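Local structure of nitronate monooxygenase family protein (Pseudomonas aeruginosa, 4QIT) at residues 27-32 / 252-257. The protein uses FMN and molecular oxygen to oxidatively denitrify alkyl nitronates, with the toxin propionate 3-nitronate as its best substrate. The protein carries 1 engineered substitution. Residues are numbered along the deposited sequence; the frame is centred on the assembly and turned at random.
With FMN (flavin mononucleotide), chain C.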
loop_
_atom_site.group_PDB
_atom_site.type_symbol
_atom_site.label_atom_id
_atom_site.label_comp_id
_atom_site.label_asym_id
_atom_site.label_seq_id
_atom_site.Cartn_x
_atom_site.Cartn_y
_atom_site.Cartn_z
ATOM N N LEU A 27 -7.999 8.946 -18.314
ATOM C CA LEU A 27 -7.643 9.654 -19.528
ATOM C C LEU A 27 -6.971 8.701 -20.520
ATOM O O LEU A 27 -6.008 8.006 -20.175
ATOM C CB LEU A 27 -6.766 10.871 -19.208
ATOM C CG LEU A 27 -6.491 11.840 -20.359
ATOM C CD1 LEU A 27 -7.774 12.430 -20.923
ATOM C CD2 LEU A 27 -5.568 12.949 -19.854
ATOM N N GLY A 28 -7.530 8.630 -21.730
ATOM C CA GLY A 28 -7.047 7.732 -22.764
ATOM C C GLY A 28 -7.687 6.351 -22.755
ATOM O O GLY A 28 -7.461 5.553 -23.665
ATOM N N VAL A 29 -8.481 6.063 -21.727
ATOM C CA VAL A 29 -9.106 4.739 -21.592
ATOM C C VAL A 29 -10.628 4.817 -21.443
ATOM O O VAL A 29 -11.364 4.081 -22.114
ATOM C CB VAL A 29 -8.510 3.954 -20.415
ATOM C CG1 VAL A 29 -9.250 2.631 -20.237
ATOM C CG2 VAL A 29 -7.025 3.707 -20.640
ATOM N N SER A 30 -11.117 5.696 -20.573
ATOM C CA SER A 30 -12.555 5.888 -20.510
ATOM C C SER A 30 -13.038 6.580 -21.783
ATOM O O SER A 30 -12.268 7.270 -22.470
ATOM C CB SER A 30 -12.985 6.631 -19.243
ATOM O OG SER A 30 -12.251 7.820 -19.035
ATOM N N THR A 31 -14.309 6.358 -22.110
ATOM C CA THR A 31 -14.923 6.904 -23.316
ATOM C C THR A 31 -16.364 7.243 -22.975
ATOM O O THR A 31 -16.881 6.763 -21.968
ATOM C CB THR A 31 -14.972 5.844 -24.424
ATOM O OG1 THR A 31 -15.787 4.749 -23.974
ATOM C CG2 THR A 31 -13.572 5.351 -24.786
ATOM N N PRO A 32 -17.032 8.060 -23.811
ATOM C CA PRO A 32 -18.471 8.239 -23.596
ATOM C C PRO A 32 -19.255 6.920 -23.590
ATOM O O PRO A 32 -20.187 6.787 -22.788
ATOM C CB PRO A 32 -18.885 9.127 -24.775
ATOM C CG PRO A 32 -17.665 9.957 -25.032
ATOM C CD PRO A 32 -16.515 8.981 -24.841
ATOM N N PRO A 252 -15.194 -3.772 -23.478
ATOM C CA PRO A 252 -15.124 -3.483 -24.913
ATOM C C PRO A 252 -15.404 -2.010 -25.213
ATOM O O PRO A 252 -14.961 -1.504 -26.254
ATOM C CB PRO A 252 -16.219 -4.385 -25.507
ATOM C CG PRO A 252 -17.141 -4.666 -24.366
ATOM C CD PRO A 252 -16.234 -4.767 -23.169
ATOM N N GLU A 253 -16.109 -1.336 -24.309
ATOM C CA GLU A 253 -16.434 0.080 -24.475
ATOM C C GLU A 253 -15.251 1.009 -24.203
ATOM O O GLU A 253 -15.293 2.171 -24.579
ATOM C CB GLU A 253 -17.596 0.471 -23.557
ATOM C CG GLU A 253 -18.916 -0.255 -23.837
ATOM C CD GLU A 253 -19.014 -1.623 -23.183
ATOM O OE1 GLU A 253 -18.089 -2.024 -22.438
ATOM O OE2 GLU A 253 -20.039 -2.315 -23.407
ATOM N N SER A 254 -14.204 0.517 -23.544
ATOM C CA SER A 254 -13.058 1.379 -23.256
ATOM C C SER A 254 -12.219 1.591 -24.514
ATOM O O SER A 254 -12.383 0.868 -25.505
ATOM C CB SER A 254 -12.184 0.781 -22.150
ATOM O OG SER A 254 -11.182 -0.057 -22.697
ATOM N N SER A 255 -11.314 2.569 -24.482
ATOM C CA SER A 255 -10.426 2.789 -25.618
ATOM C C SER A 255 -9.018 2.216 -25.432
ATOM O O SER A 255 -8.084 2.628 -26.121
ATOM C CB SER A 255 -10.340 4.279 -25.972
ATOM O OG SER A 255 -9.907 5.037 -24.859
ATOM N N ALA A 256 -8.860 1.258 -24.519
ATOM C CA ALA A 256 -7.596 0.534 -24.414
ATOM C C ALA A 256 -7.325 -0.139 -25.756
ATOM O O ALA A 256 -8.236 -0.716 -26.364
ATOM C CB ALA A 256 -7.659 -0.513 -23.302
ATOM N N ASN A 257 -6.088 -0.075 -26.231
ATOM C CA ASN A 257 -5.788 -0.760 -27.481
ATOM C C ASN A 257 -5.526 -2.254 -27.271
ATOM O O ASN A 257 -5.516 -2.748 -26.133
ATOM C CB ASN A 257 -4.686 -0.050 -28.296
ATOM C CG ASN A 257 -3.309 -0.114 -27.643
ATOM O OD1 ASN A 257 -3.072 -0.888 -26.709
ATOM N ND2 ASN A 257 -2.387 0.700 -28.151
HETATM N N1 FMN C . -7.701 9.402 -12.162
HETATM C C2 FMN C . -7.975 10.705 -12.558
HETATM O O2 FMN C . -8.300 11.528 -11.712
HETATM N N3 FMN C . -7.918 11.083 -13.881
HETATM C C4 FMN C . -7.549 10.146 -14.822
HETATM O O4 FMN C . -7.471 10.438 -16.012
HETATM C C4A FMN C . -7.264 8.850 -14.431
HETATM N N5 FMN C . -6.898 7.946 -15.394
HETATM C C5A FMN C . -6.626 6.642 -15.056
HETATM C C6 FMN C . -6.273 5.760 -16.068
HETATM C C7 FMN C . -6.002 4.438 -15.783
HETATM C C7M FMN C . -5.650 3.540 -16.936
HETATM C C8 FMN C . -6.059 3.991 -14.463
HETATM C C8M FMN C . -5.748 2.558 -14.137
HETATM C C9 FMN C . -6.410 4.886 -13.445
HETATM C C9A FMN C . -6.702 6.224 -13.735
HETATM N N10 FMN C . -7.062 7.140 -12.746
HETATM C C10 FMN C . -7.336 8.459 -13.100
HETATM C "C1'" FMN C . -7.119 6.715 -11.300
HETATM C "C2'" FMN C . -8.507 6.286 -10.855
HETATM O "O2'" FMN C . -9.312 7.423 -10.678
HETATM C "C3'" FMN C . -8.451 5.544 -9.527
HETATM O "O3'" FMN C . -7.641 6.209 -8.581
HETATM C "C4'" FMN C . -7.838 4.185 -9.785
HETATM O "O4'" FMN C . -8.262 3.708 -11.049
HETATM C "C5'" FMN C . -8.321 3.224 -8.714
HETATM O "O5'" FMN C . -7.433 2.150 -8.778
HETATM P P FMN C . -7.844 0.767 -9.447
HETATM O O1P FMN C . -9.344 0.634 -9.449
HETATM O O2P FMN C . -7.148 -0.308 -8.670
HETATM O O3P FMN C . -7.342 0.853 -10.851
HETATM O O HOH W 1 -10.453 7.816 -24.719
#
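T31 and S255 pack side by side where two loops run in nearly opposite directions, each turning one hydroxyl onto a carbonyl of the other loop. With its OG1 set between the backbone N and the carbonyl carbon (chi1 62°), T31 donates to E253 O over 2.7 Å, arriving tilted from that carbonyl plane. The same rotation lays its CG2 methyl against S255, 3.6 Å from CB. S255 answers with OG, which gives its proton to G28 O at 2.8 Å, coming from above the carbonyl plane and not along a lone pair. One water donates to both S255 OG and S30 O, bridging the loops alongside the direct bonds. Between the two hydroxyl bonds lies the straight one: S255 N points at V29 O (2.8 Å, 170° at the hydrogen), in the carbonyl plane and on a lone pair.

V29 faces two ways. Its CG1 rests 4.0 Å from S254 CB, while CG2 meets the flavin methyl C7M at the same separation. S254 OG receives A256 N in an ST turn and is also hydrogen-bonded to V249 O, so the polar end of this buried serine is held within its own part of the chain. On the cofactor side, L27 N donates to FMN O4 at 2.8 Å; L27 and V29 both belong to the FMN pocket, so the loop that S254 and S255 pack against is also a wall of the flavin site.

This is the loop after the first TIM-barrel strand, 21-23, packed against the link between helices 246-249 and 258-265, just beyond strand 241-244, the barrel neighbour of 21-23. T31 N-caps helix 32-41 through L34 N, N257 caps helix 258-265 through Y260 N, and V29 also touches Y260 on that second helix.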